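Local structure of sporulation-control protein spo0M (5CL2) at residues G24-G29 with T90-L95; I45-S50 with H69-T74; E142-R147 with G176-M181. The protein controls expression of the sporulation regulator gene spo0A in Bacillus subtilis and is required for cells to pass morphological stage 0 of sporulation. One frame throughout, in Å; residues are numbered along the deposited sequence.

Contact 1 of 3, residues G24-G29 with T90-L95; sequences GEEVQG and TFTLPL
V27 and F91 stand side by side, pointing the same way from neighbouring antiparallel strands, and the valine lies over one face of the phenyl ring. V27 CB sits 3.9 Å from the centroid of the F91 ring and 24° off the ring normal, which meets the criteria for a CH-pi contact. F91 reaches this place because its chi1 of 70° puts CG between the backbone N and the carbonyl carbon, swinging the ring back toward the partner strand. One of the valine methyls also meets L93: V27 CG2 is 3.7 Å from L93 CD1, the two side chains crossing at a slant.

E26, Q28, T90 and T92 occupy the reverse face. There T90 OG1 donates to E26 OE1 at 2.7 Å, arriving from above the carboxylate plane, 79° out of it. The backbone evidence for the register is the reciprocal pair V27 N to F91 O, 2.8 Å, and F91 N to V27 O, 3.0 Å. Beyond the regular strands, L93 N still bonds E25 O at 3.1 Å, and G24 N bonds L93 O at 2.8 Å.

This pairing belongs to the three-stranded antiparallel sheet in which strand 26-34 runs between 11-16 and 84-92. Y21 of strand 20-21 packs on V27 and L93, while F91 meets F71 of strand 60-79 in the facing sheet.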
ATOM      1  N   GLY A  24      -0.124  -5.882  14.597  1.00 55.59           N
ATOM      2  CA  GLY A  24       1.243  -6.312  14.814  1.00 58.99           C
ATOM      3  C   GLY A  24       1.314  -7.567  15.663  1.00 63.40           C
ATOM      4  O   GLY A  24       2.302  -8.292  15.635  1.00 70.74           O
ATOM      5  N   GLU A  25       0.252  -7.829  16.413  1.00 63.86           N
ATOM      6  CA  GLU A  25       0.198  -9.000  17.264  1.00 61.29           C
ATOM      7  C   GLU A  25      -0.067 -10.236  16.409  1.00 63.94           C
ATOM      8  O   GLU A  25      -0.683 -10.144  15.347  1.00 58.95           O
ATOM      9  CB  GLU A  25      -0.878  -8.818  18.339  1.00 63.48           C
ATOM     10  CG  GLU A  25      -1.101 -10.027  19.260  1.00 72.55           C
ATOM     11  CD  GLU A  25      -1.729  -9.654  20.602  1.00 77.02           C
ATOM     12  OE1 GLU A  25      -2.180  -8.489  20.766  1.00 74.89           O
ATOM     13  OE2 GLU A  25      -1.750 -10.536  21.492  1.00 75.04           O
ATOM     14  N   GLU A  26       0.425 -11.384  16.868  1.00 64.01           N
ATOM     15  CA  GLU A  26       0.213 -12.651  16.178  1.00 64.59           C
ATOM     16  C   GLU A  26      -1.102 -13.298  16.573  1.00 60.19           C
ATOM     17  O   GLU A  26      -1.374 -13.497  17.752  1.00 63.05           O
ATOM     18  CB  GLU A  26       1.336 -13.626  16.489  1.00 70.45           C
ATOM     19  CG  GLU A  26       2.325 -13.835  15.366  1.00 71.37           C
ATOM     20  CD  GLU A  26       3.069 -15.130  15.568  1.00 76.54           C
ATOM     21  OE1 GLU A  26       2.550 -15.971  16.335  1.00 80.00           O
ATOM     22  OE2 GLU A  26       4.161 -15.313  14.984  1.00 81.88           O
ATOM     23  N   VAL A  27      -1.926 -13.602  15.581  1.00 57.48           N
ATOM     24  CA  VAL A  27      -3.143 -14.377  15.789  1.00 59.57           C
ATOM     25  C   VAL A  27      -2.835 -15.880  15.662  1.00 59.03           C
ATOM     26  O   VAL A  27      -2.226 -16.326  14.677  1.00 56.21           O
ATOM     27  CB  VAL A  27      -4.253 -13.982  14.791  1.00 57.04           C
ATOM     28  CG1 VAL A  27      -5.542 -14.778  15.066  1.00 57.77           C
ATOM     29  CG2 VAL A  27      -4.520 -12.480  14.851  1.00 54.63           C
ATOM     30  N   GLN A  28      -3.225 -16.650  16.677  1.00 60.52           N
ATOM     31  CA  GLN A  28      -3.057 -18.100  16.623  1.00 57.71           C
ATOM     32  C   GLN A  28      -4.379 -18.823  16.757  1.00 57.53           C
ATOM     33  O   GLN A  28      -5.296 -18.371  17.443  1.00 58.71           O
ATOM     34  CB  GLN A  28      -2.114 -18.577  17.713  1.00 59.11           C
ATOM     35  CG  GLN A  28      -1.031 -17.594  18.071  1.00 66.60           C
ATOM     36  CD  GLN A  28      -0.051 -18.182  19.051  1.00 68.02           C
ATOM     37  OE1 GLN A  28      -0.060 -19.387  19.287  1.00 82.87           O
ATOM     38  NE2 GLN A  28       0.804 -17.344  19.628  1.00 72.28           N
ATOM     39  N   GLY A  29      -4.480 -19.973  16.114  1.00 58.01           N
ATOM     40  CA  GLY A  29      -5.705 -20.736  16.268  1.00 54.89           C
ATOM     41  C   GLY A  29      -5.623 -22.081  15.607  1.00 51.83           C
ATOM     42  O   GLY A  29      -4.548 -22.543  15.218  1.00 50.30           O
ATOM     43  N   THR A  90      -0.860 -19.709  12.440  1.00 58.33           N
ATOM     44  CA  THR A  90      -0.490 -18.422  12.990  1.00 57.58           C
ATOM     45  C   THR A  90      -0.280 -17.389  11.863  1.00 58.79           C
ATOM     46  O   THR A  90       0.240 -17.709  10.780  1.00 54.02           O
ATOM     47  CB  THR A  90       0.781 -18.560  13.868  1.00 62.42           C
ATOM     48  OG1 THR A  90       0.996 -17.357  14.613  1.00 67.76           O
ATOM     49  CG2 THR A  90       2.002 -18.848  13.022  1.00 63.73           C
ATOM     50  N   PHE A  91      -0.693 -16.146  12.114  1.00 56.82           N
ATOM     51  CA  PHE A  91      -0.402 -15.067  11.167  1.00 54.23           C
ATOM     52  C   PHE A  91      -0.328 -13.756  11.908  1.00 55.25           C
ATOM     53  O   PHE A  91      -0.861 -13.617  13.001  1.00 56.50           O
ATOM     54  CB  PHE A  91      -1.450 -14.988  10.047  1.00 51.29           C
ATOM     55  CG  PHE A  91      -2.815 -14.510  10.505  1.00 54.64           C
ATOM     56  CD1 PHE A  91      -3.761 -15.419  10.996  1.00 54.79           C
ATOM     57  CD2 PHE A  91      -3.172 -13.172  10.397  1.00 51.60           C
ATOM     58  CE1 PHE A  91      -5.019 -15.002  11.409  1.00 50.51           C
ATOM     59  CE2 PHE A  91      -4.432 -12.732  10.803  1.00 53.89           C
ATOM     60  CZ  PHE A  91      -5.361 -13.651  11.308  1.00 57.51           C
ATOM     61  N   THR A  92       0.329 -12.784  11.308  1.00 51.63           N
ATOM     62  CA  THR A  92       0.460 -11.506  11.953  1.00 52.89           C
ATOM     63  C   THR A  92      -0.601 -10.560  11.436  1.00 50.33           C
ATOM     64  O   THR A  92      -0.803 -10.450  10.226  1.00 51.12           O
ATOM     65  CB  THR A  92       1.850 -10.931  11.721  1.00 52.99           C
ATOM     66  OG1 THR A  92       2.814 -11.917  12.102  1.00 52.45           O
ATOM     67  CG2 THR A  92       2.055  -9.663  12.542  1.00 51.95           C
ATOM     68  N   LEU A  93      -1.278  -9.892  12.362  1.00 50.97           N
ATOM     69  CA  LEU A  93      -2.234  -8.842  12.032  1.00 49.21           C
ATOM     70  C   LEU A  93      -1.479  -7.684  11.398  1.00 52.58           C
ATOM     71  O   LEU A  93      -0.635  -7.065  12.055  1.00 49.19           O
ATOM     72  CB  LEU A  93      -2.954  -8.383  13.293  1.00 51.43           C
ATOM     73  CG  LEU A  93      -4.446  -8.080  13.270  1.00 56.37           C
ATOM     74  CD1 LEU A  93      -5.223  -9.343  13.046  1.00 51.86           C
ATOM     75  CD2 LEU A  93      -4.877  -7.408  14.570  1.00 62.13           C
ATOM     76  N   PRO A  94      -1.777  -7.383  10.123  1.00 52.32           N
ATOM     77  CA  PRO A  94      -1.122  -6.264   9.417  1.00 48.13           C
ATOM     78  C   PRO A  94      -1.270  -4.955  10.192  1.00 47.45           C
ATOM     79  O   PRO A  94      -2.246  -4.804  10.921  1.00 46.88           O
ATOM     80  CB  PRO A  94      -1.861  -6.195   8.077  1.00 44.38           C
ATOM     81  CG  PRO A  94      -2.389  -7.627   7.879  1.00 51.72           C
ATOM     82  CD  PRO A  94      -2.709  -8.146   9.265  1.00 45.59           C
ATOM     83  N   LEU A  95      -0.314  -4.042  10.066  1.00 48.05           N
ATOM     84  CA  LEU A  95      -0.371  -2.780  10.810  1.00 50.15           C
ATOM     85  C   LEU A  95      -1.465  -1.826  10.328  1.00 46.59           C
ATOM     86  O   LEU A  95      -1.814  -0.867  11.035  1.00 47.59           O
ATOM     87  CB  LEU A  95       0.986  -2.075  10.752  1.00 50.25           C
ATOM     88  CG  LEU A  95       2.087  -2.783  11.546  1.00 52.45           C
ATOM     89  CD1 LEU A  95       3.421  -2.023  11.503  1.00 56.34           C
ATOM     90  CD2 LEU A  95       1.621  -2.964  12.977  1.00 49.46           C
TER

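Contact 2 of 3, residues I45-S50 with H69-T74; sequences IDLQLS and HSFRVT
D46 and R72 meet through a two-pronged salt bridge. R72 NE lies 2.8 Å from D46 OD1 and R72 NH2 lies 3.0 Å from D46 OD2, so the guanidinium presents its side to both carboxylate oxygens. Both bonds use the syn sides; the carboxylate and guanidinium planes are 23° apart, and two bonds, one to each oxygen, restrict rotation of both groups. Bends at chi2 and chi3 fold the arginine chain back to the aspartate, and Y44 adds a cation-pi partner.

On the reverse face L47 CB is 3.6 Å from F71 CE1, and L47 CG is 3.6 Å from V73 CG2. I45 completes this apolar row, its CD1 3.7 Å from T74 CG2.

Next comes the backbone that sets these positions. Reciprocal N-H to O bonds join L47 with F71 and L49 with H69; at the far end I45 O accepts from T74 N at 3.1 Å, while I45 N bonds T74 O. Further out, F89 of strand 84-92 packs on L47, and F87 on I45, V73 and T74.

With V73 and T74 both opposite I45, the register slips by one residue: a classic beta bulge in the hairpin of strands 40-57 and 60-79, within a beta sandwich consistent with the arrestin-like clan.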
ATOM      1  N   ILE A  45      -7.591 -25.157   2.497  1.00 45.94           N
ATOM      2  CA  ILE A  45      -8.233 -24.327   3.501  1.00 44.59           C
ATOM      3  C   ILE A  45      -7.479 -22.988   3.599  1.00 47.39           C
ATOM      4  O   ILE A  45      -6.277 -22.959   3.944  1.00 46.80           O
ATOM      5  CB  ILE A  45      -8.258 -25.002   4.886  1.00 43.69           C
ATOM      6  CG1 ILE A  45      -8.925 -26.385   4.816  1.00 46.50           C
ATOM      7  CG2 ILE A  45      -8.945 -24.099   5.928  1.00 37.45           C
ATOM      8  CD1 ILE A  45      -8.855 -27.121   6.131  1.00 40.16           C
ATOM      9  N   ASP A  46      -8.202 -21.905   3.291  1.00 45.92           N
ATOM     10  CA  ASP A  46      -7.704 -20.524   3.359  1.00 48.55           C
ATOM     11  C   ASP A  46      -8.368 -19.804   4.518  1.00 48.43           C
ATOM     12  O   ASP A  46      -9.512 -20.115   4.891  1.00 49.17           O
ATOM     13  CB  ASP A  46      -7.988 -19.735   2.060  1.00 47.24           C
ATOM     14  CG  ASP A  46      -7.024 -20.086   0.916  1.00 49.08           C
ATOM     15  OD1 ASP A  46      -6.014 -20.787   1.152  1.00 46.20           O
ATOM     16  OD2 ASP A  46      -7.317 -19.714  -0.246  1.00 50.74           O
ATOM     17  N   LEU A  47      -7.623 -18.866   5.096  1.00 45.41           N
ATOM     18  CA  LEU A  47      -8.131 -17.911   6.073  1.00 48.12           C
ATOM     19  C   LEU A  47      -8.068 -16.522   5.448  1.00 50.59           C
ATOM     20  O   LEU A  47      -7.114 -16.208   4.728  1.00 44.29           O
ATOM     21  CB  LEU A  47      -7.281 -17.904   7.342  1.00 47.55           C
ATOM     22  CG  LEU A  47      -7.574 -18.966   8.397  1.00 53.77           C
ATOM     23  CD1 LEU A  47      -7.181 -18.460   9.770  1.00 52.19           C
ATOM     24  CD2 LEU A  47      -9.006 -19.484   8.333  1.00 49.99           C
ATOM     25  N   GLN A  48      -9.067 -15.692   5.735  1.00 53.52           N
ATOM     26  CA  GLN A  48      -9.077 -14.310   5.259  1.00 49.40           C
ATOM     27  C   GLN A  48      -9.432 -13.371   6.379  1.00 47.00           C
ATOM     28  O   GLN A  48     -10.417 -13.585   7.085  1.00 44.70           O
ATOM     29  CB  GLN A  48     -10.079 -14.084   4.132  1.00 49.17           C
ATOM     30  CG  GLN A  48     -10.176 -15.190   3.130  1.00 64.58           C
ATOM     31  CD  GLN A  48     -10.205 -14.644   1.716  1.00 75.18           C
ATOM     32  OE1 GLN A  48     -10.844 -13.617   1.445  1.00 75.05           O
ATOM     33  NE2 GLN A  48      -9.494 -15.318   0.804  1.00 78.93           N
ATOM     34  N   LEU A  49      -8.659 -12.294   6.486  1.00 48.79           N
ATOM     35  CA  LEU A  49      -8.967 -11.203   7.404  1.00 46.32           C
ATOM     36  C   LEU A  49      -9.648 -10.129   6.559  1.00 44.70           C
ATOM     37  O   LEU A  49      -9.139  -9.736   5.520  1.00 45.01           O
ATOM     38  CB  LEU A  49      -7.700 -10.684   8.088  1.00 44.74           C
ATOM     39  CG  LEU A  49      -7.847  -9.739   9.286  1.00 50.05           C
ATOM     40  CD1 LEU A  49      -8.275 -10.486  10.561  1.00 44.57           C
ATOM     41  CD2 LEU A  49      -6.563  -8.962   9.515  1.00 45.29           C
ATOM     42  N   SER A  50     -10.835  -9.703   6.965  1.00 43.40           N
ATOM     43  CA  SER A  50     -11.558  -8.749   6.147  1.00 46.62           C
ATOM     44  C   SER A  50     -12.333  -7.726   6.947  1.00 47.79           C
ATOM     45  O   SER A  50     -12.578  -7.872   8.148  1.00 42.85           O
ATOM     46  CB  SER A  50     -12.526  -9.452   5.215  1.00 51.60           C
ATOM     47  OG  SER A  50     -13.509 -10.101   5.981  1.00 55.00           O
ATOM     48  N   HIS A  69      -5.964  -9.413   4.731  1.00 45.81           N
ATOM     49  CA  HIS A  69      -4.890 -10.394   4.654  1.00 43.41           C
ATOM     50  C   HIS A  69      -5.454 -11.721   4.231  1.00 46.97           C
ATOM     51  O   HIS A  69      -6.602 -12.044   4.549  1.00 48.37           O
ATOM     52  CB  HIS A  69      -4.184 -10.514   5.988  1.00 42.74           C
ATOM     53  CG  HIS A  69      -3.058 -11.500   5.996  1.00 43.47           C
ATOM     54  ND1 HIS A  69      -1.942 -11.337   5.198  1.00 48.78           N
ATOM     55  CD2 HIS A  69      -2.859 -12.612   6.712  1.00 48.77           C
ATOM     56  CE1 HIS A  69      -1.101 -12.331   5.430  1.00 46.65           C
ATOM     57  NE2 HIS A  69      -1.635 -13.128   6.341  1.00 53.15           N
ATOM     58  N   SER A  70      -4.657 -12.508   3.528  1.00 51.07           N
ATOM     59  CA  SER A  70      -5.119 -13.804   3.073  1.00 47.04           C
ATOM     60  C   SER A  70      -3.925 -14.743   3.044  1.00 48.14           C
ATOM     61  O   SER A  70      -2.831 -14.306   2.727  1.00 46.30           O
ATOM     62  CB  SER A  70      -5.780 -13.670   1.701  1.00 47.94           C
ATOM     63  OG  SER A  70      -6.213 -14.917   1.224  1.00 59.44           O
ATOM     64  N   PHE A  71      -4.116 -16.002   3.450  1.00 46.94           N
ATOM     65  CA  PHE A  71      -3.080 -17.028   3.337  1.00 46.82           C
ATOM     66  C   PHE A  71      -3.672 -18.449   3.375  1.00 48.05           C
ATOM     67  O   PHE A  71      -4.801 -18.650   3.830  1.00 43.43           O
ATOM     68  CB  PHE A  71      -2.033 -16.866   4.446  1.00 46.68           C
ATOM     69  CG  PHE A  71      -2.485 -17.364   5.778  1.00 46.90           C
ATOM     70  CD1 PHE A  71      -3.345 -16.608   6.552  1.00 47.37           C
ATOM     71  CD2 PHE A  71      -2.058 -18.598   6.253  1.00 48.84           C
ATOM     72  CE1 PHE A  71      -3.772 -17.076   7.791  1.00 54.31           C
ATOM     73  CE2 PHE A  71      -2.473 -19.071   7.486  1.00 47.94           C
ATOM     74  CZ  PHE A  71      -3.341 -18.315   8.256  1.00 48.54           C
ATOM     75  N   ARG A  72      -2.899 -19.434   2.925  1.00 49.08           N
ATOM     76  CA  ARG A  72      -3.397 -20.821   2.852  1.00 48.00           C
ATOM     77  C   ARG A  72      -3.068 -21.633   4.101  1.00 42.78           C
ATOM     78  O   ARG A  72      -1.907 -21.823   4.436  1.00 46.18           O
ATOM     79  CB  ARG A  72      -2.835 -21.513   1.612  1.00 44.93           C
ATOM     80  CG  ARG A  72      -3.218 -22.992   1.467  1.00 48.36           C
ATOM     81  CD  ARG A  72      -3.467 -23.316   0.005  1.00 47.97           C
ATOM     82  NE  ARG A  72      -4.520 -22.441  -0.501  1.00 46.61           N
ATOM     83  CZ  ARG A  72      -4.951 -22.401  -1.754  1.00 43.97           C
ATOM     84  NH1 ARG A  72      -4.394 -23.157  -2.686  1.00 44.04           N
ATOM     85  NH2 ARG A  72      -5.930 -21.572  -2.070  1.00 49.86           N
ATOM     86  N   VAL A  73      -4.092 -22.109   4.799  1.00 46.77           N
ATOM     87  CA  VAL A  73      -3.838 -22.914   5.994  1.00 49.55           C
ATOM     88  C   VAL A  73      -3.336 -24.292   5.563  1.00 45.88           C
ATOM     89  O   VAL A  73      -2.352 -24.805   6.099  1.00 45.08           O
ATOM     90  CB  VAL A  73      -5.081 -23.043   6.885  1.00 46.60           C
ATOM     91  CG1 VAL A  73      -4.837 -24.054   8.002  1.00 46.13           C
ATOM     92  CG2 VAL A  73      -5.469 -21.685   7.458  1.00 39.83           C
ATOM     93  N   THR A  74      -3.987 -24.893   4.583  1.00 41.93           N
ATOM     94  CA  THR A  74      -3.478 -26.181   4.146  1.00 46.80           C
ATOM     95  C   THR A  74      -3.877 -26.441   2.714  1.00 46.00           C
ATOM     96  O   THR A  74      -4.811 -25.829   2.210  1.00 45.67           O
ATOM     97  CB  THR A  74      -3.959 -27.377   5.088  1.00 50.70           C
ATOM     98  OG1 THR A  74      -3.197 -28.556   4.804  1.00 55.20           O
ATOM     99  CG2 THR A  74      -5.416 -27.723   4.898  1.00 41.03           C
TER

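Contact 3 of 3, residues E142-R147 with G176-M181; sequences ENLGFR and GYYRQM
Y178 faces F146 and L144 from the short helix 176-181, and its side chain can be traced outward through the contact. Its CB, directed at the opposing segment, already touches the phenylalanine: Y178 CB lies 3.9 Å from F146 CZ. At CG the approach is tightest for the two rings: Y178 CG is 3.6 Å from F146 CE1. The next atoms, CD1 and CD2, remain under F146 CE1, which stands 3.6 Å above the tyrosine plane, displaced toward the rim. Further along, Y178 CE2 passes to L144, where L144 CB lies 3.8 Å away. At the tip, Y178 OH comes 4.0 Å from L144 CD1, a loose contact with a methyl.

The F146 and Y178 side chains cross at about a right angle, yet the ring planes are inclined by only 39° and the centroids are 4.9 Å apart; the pair is therefore oblique, neither a stack nor edge-to-face. The opposite face of the Y178 ring carries Y177 CD2, a neighbour in the same helix. M181 meets the same tip of the phenylalanine: after a bend at chi3 of 81°, M181 CE lies at the edge of the F146 ring, in plane, 3.9 Å from F146 CZ. M181 SD lies at the edge of the tyrosine ring, also in plane.

The turn through G145 lets L144 and F146 both reach Y178. G145 has positive phi, 103°, where the chain leaves helix 132-143, and both G145 N and F146 N bond E142 O. Helix 236-248 covers the group, with L247 on L144 and F146, and E244 on L144 and Y178. This is plain hydrophobic packing, joining a helix-to-strand turn at the start of strand 146-155 to the short helix that follows strand 165-173, beside the antiparallel sheet that opens with those two strands.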
ATOM      1  N   GLU A 142      -8.426  14.128  23.105  1.00 63.25           N
ATOM      2  CA  GLU A 142      -9.589  14.406  23.948  1.00 64.11           C
ATOM      3  C   GLU A 142      -9.223  15.348  25.103  1.00 65.31           C
ATOM      4  O   GLU A 142     -10.025  16.208  25.478  1.00 64.05           O
ATOM      5  CB  GLU A 142     -10.204  13.138  24.516  1.00 60.17           C
ATOM      6  CG  GLU A 142     -10.724  12.141  23.493  1.00 65.22           C
ATOM      7  CD  GLU A 142     -11.570  11.050  24.135  1.00 64.86           C
ATOM      8  OE1 GLU A 142     -11.034  10.359  25.022  1.00 65.23           O
ATOM      9  OE2 GLU A 142     -12.741  10.847  23.721  1.00 63.09           O
ATOM     10  N   ASN A 143      -8.000  15.236  25.616  1.00 62.41           N
ATOM     11  CA  ASN A 143      -7.565  16.115  26.701  1.00 67.21           C
ATOM     12  C   ASN A 143      -7.577  17.576  26.290  1.00 62.44           C
ATOM     13  O   ASN A 143      -7.878  18.441  27.104  1.00 67.72           O
ATOM     14  CB  ASN A 143      -6.177  15.722  27.188  1.00 66.85           C
ATOM     15  CG  ASN A 143      -6.185  14.406  27.929  1.00 71.66           C
ATOM     16  OD1 ASN A 143      -7.224  13.981  28.436  1.00 74.36           O
ATOM     17  ND2 ASN A 143      -5.035  13.738  27.977  1.00 71.72           N
ATOM     18  N   LEU A 144      -7.300  17.841  25.017  1.00 59.97           N
ATOM     19  CA  LEU A 144      -7.308  19.204  24.508  1.00 60.74           C
ATOM     20  C   LEU A 144      -8.716  19.774  24.457  1.00 59.59           C
ATOM     21  O   LEU A 144      -8.875  20.966  24.220  1.00 60.68           O
ATOM     22  CB  LEU A 144      -6.676  19.284  23.110  1.00 58.42           C
ATOM     23  CG  LEU A 144      -5.161  19.105  22.966  1.00 64.32           C
ATOM     24  CD1 LEU A 144      -4.735  19.296  21.522  1.00 62.05           C
ATOM     25  CD2 LEU A 144      -4.431  20.105  23.844  1.00 60.24           C
ATOM     26  N   GLY A 145      -9.734  18.970  24.765  1.00 62.63           N
ATOM     27  CA  GLY A 145     -11.099  19.398  24.502  1.00 53.50           C
ATOM     28  C   GLY A 145     -11.838  18.832  23.304  1.00 52.82           C
ATOM     29  O   GLY A 145     -12.623  19.527  22.679  1.00 49.10           O
ATOM     30  N   PHE A 146     -11.542  17.592  22.931  1.00 59.00           N
ATOM     31  CA  PHE A 146     -12.346  16.903  21.923  1.00 53.11           C
ATOM     32  C   PHE A 146     -12.990  15.643  22.482  1.00 57.59           C
ATOM     33  O   PHE A 146     -12.576  15.137  23.522  1.00 62.38           O
ATOM     34  CB  PHE A 146     -11.502  16.539  20.714  1.00 53.07           C
ATOM     35  CG  PHE A 146     -11.157  17.691  19.865  1.00 48.35           C
ATOM     36  CD1 PHE A 146     -10.080  18.500  20.180  1.00 55.86           C
ATOM     37  CD2 PHE A 146     -11.904  17.980  18.741  1.00 48.38           C
ATOM     38  CE1 PHE A 146      -9.758  19.588  19.383  1.00 51.30           C
ATOM     39  CE2 PHE A 146     -11.581  19.059  17.936  1.00 47.73           C
ATOM     40  CZ  PHE A 146     -10.512  19.862  18.264  1.00 50.29           C
ATOM     41  N   ARG A 147     -14.010  15.133  21.794  1.00 54.46           N
ATOM     42  CA  ARG A 147     -14.573  13.842  22.174  1.00 57.45           C
ATOM     43  C   ARG A 147     -14.720  12.991  20.896  1.00 53.39           C
ATOM     44  O   ARG A 147     -15.201  13.480  19.865  1.00 48.33           O
ATOM     45  CB  ARG A 147     -15.911  14.035  22.905  1.00 56.49           C
ATOM     46  CG  ARG A 147     -16.463  12.789  23.572  1.00 63.13           C
ATOM     47  CD  ARG A 147     -17.604  12.214  22.772  1.00 70.16           C
ATOM     48  NE  ARG A 147     -18.404  13.290  22.181  1.00 75.89           N
ATOM     49  CZ  ARG A 147     -19.260  13.112  21.178  1.00 71.86           C
ATOM     50  NH1 ARG A 147     -19.433  11.905  20.655  1.00 67.42           N
ATOM     51  NH2 ARG A 147     -19.941  14.139  20.691  1.00 71.92           N
ATOM     52  N   GLY A 176     -15.087  25.664  24.480  1.00 52.56           N
ATOM     53  CA  GLY A 176     -15.410  26.876  23.759  1.00 44.17           C
ATOM     54  C   GLY A 176     -14.358  27.208  22.715  1.00 48.25           C
ATOM     55  O   GLY A 176     -14.690  27.584  21.581  1.00 45.30           O
ATOM     56  N   TYR A 177     -13.089  27.017  23.065  1.00 50.65           N
ATOM     57  CA  TYR A 177     -12.002  27.358  22.146  1.00 53.40           C
ATOM     58  C   TYR A 177     -12.119  26.536  20.866  1.00 53.23           C
ATOM     59  O   TYR A 177     -12.117  27.064  19.740  1.00 54.37           O
ATOM     60  CB  TYR A 177     -10.630  27.096  22.776  1.00 55.29           C
ATOM     61  CG  TYR A 177      -9.474  27.538  21.894  1.00 58.77           C
ATOM     62  CD1 TYR A 177      -9.398  28.846  21.444  1.00 57.45           C
ATOM     63  CD2 TYR A 177      -8.482  26.643  21.483  1.00 59.29           C
ATOM     64  CE1 TYR A 177      -8.364  29.268  20.642  1.00 62.22           C
ATOM     65  CE2 TYR A 177      -7.444  27.056  20.670  1.00 59.75           C
ATOM     66  CZ  TYR A 177      -7.389  28.377  20.255  1.00 62.00           C
ATOM     67  OH  TYR A 177      -6.363  28.827  19.446  1.00 59.39           O
ATOM     68  N   TYR A 178     -12.267  25.228  21.041  1.00 52.13           N
ATOM     69  CA  TYR A 178     -12.271  24.366  19.874  1.00 52.71           C
ATOM     70  C   TYR A 178     -13.599  24.433  19.106  1.00 47.59           C
ATOM     71  O   TYR A 178     -13.587  24.361  17.878  1.00 50.49           O
ATOM     72  CB  TYR A 178     -11.854  22.954  20.299  1.00 47.17           C
ATOM     73  CG  TYR A 178     -10.331  22.921  20.513  1.00 50.15           C
ATOM     74  CD1 TYR A 178      -9.471  23.386  19.527  1.00 52.16           C
ATOM     75  CD2 TYR A 178      -9.767  22.499  21.709  1.00 53.14           C
ATOM     76  CE1 TYR A 178      -8.089  23.391  19.690  1.00 53.03           C
ATOM     77  CE2 TYR A 178      -8.378  22.507  21.882  1.00 55.16           C
ATOM     78  CZ  TYR A 178      -7.553  22.953  20.871  1.00 54.11           C
ATOM     79  OH  TYR A 178      -6.192  22.958  21.046  1.00 58.97           O
ATOM     80  N   ARG A 179     -14.713  24.680  19.792  1.00 44.25           N
ATOM     81  CA  ARG A 179     -15.971  25.007  19.106  1.00 44.32           C
ATOM     82  C   ARG A 179     -15.813  26.225  18.209  1.00 51.47           C
ATOM     83  O   ARG A 179     -16.324  26.262  17.092  1.00 52.08           O
ATOM     84  CB  ARG A 179     -17.087  25.262  20.109  1.00 46.25           C
ATOM     85  CG  ARG A 179     -17.506  24.001  20.850  1.00 56.02           C
ATOM     86  CD  ARG A 179     -18.771  24.212  21.686  1.00 59.21           C
ATOM     87  NE  ARG A 179     -19.234  22.941  22.235  1.00 66.09           N
ATOM     88  CZ  ARG A 179     -18.984  22.519  23.473  1.00 65.78           C
ATOM     89  NH1 ARG A 179     -18.305  23.299  24.314  1.00 65.18           N
ATOM     90  NH2 ARG A 179     -19.444  21.332  23.878  1.00 63.52           N
ATOM     91  N   GLN A 180     -15.086  27.225  18.708  1.00 49.54           N
ATOM     92  CA  GLN A 180     -14.859  28.422  17.932  1.00 51.57           C
ATOM     93  C   GLN A 180     -13.985  28.073  16.727  1.00 46.77           C
ATOM     94  O   GLN A 180     -14.166  28.632  15.642  1.00 45.39           O
ATOM     95  CB  GLN A 180     -14.214  29.508  18.796  1.00 55.25           C
ATOM     96  CG  GLN A 180     -14.322  30.874  18.207  1.00 52.90           C
ATOM     97  CD  GLN A 180     -15.726  31.425  18.290  1.00 55.94           C
ATOM     98  OE1 GLN A 180     -16.274  31.893  17.290  1.00 60.40           O
ATOM     99  NE2 GLN A 180     -16.323  31.378  19.489  1.00 52.87           N
ATOM    100  N   MET A 181     -13.048  27.147  16.915  1.00 42.49           N
ATOM    101  CA  MET A 181     -12.179  26.708  15.810  1.00 45.95           C
ATOM    102  C   MET A 181     -12.840  25.897  14.680  1.00 49.83           C
ATOM    103  O   MET A 181     -12.545  26.093  13.492  1.00 43.60           O
ATOM    104  CB  MET A 181     -11.037  25.853  16.361  1.00 54.11           C
ATOM    105  CG  MET A 181     -10.086  25.343  15.283  1.00 48.71           C
ATOM    106  SD  MET A 181      -8.560  24.646  15.944  1.00 58.30           S
ATOM    107  CE  MET A 181      -9.039  23.018  16.421  1.00 63.63           C
TER

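From the N terminus, the chain enters contact 1 at 24-29, runs through strand 26-34 and opens contact 2 at 45-50. Contact 2 closes first, at 69-74, completing the hairpin of strands 40-57 and 60-79; contact 1 closes afterwards at 90-95, so contact 2 is nested inside its loop. Their centres are 12 Å apart and their side chains touch, F91 CD1 lying 3.6 Å from F71 CE1, which packs the two sheets of the N-terminal part against each other. Contact 3 follows in series, opening at 142-147 and closing at 176-181. It lies across the chain's centre, its nearest atoms about 20 Å from contact 1, and belongs to the C-terminal sheet that begins with strands 146-155 and 165-173.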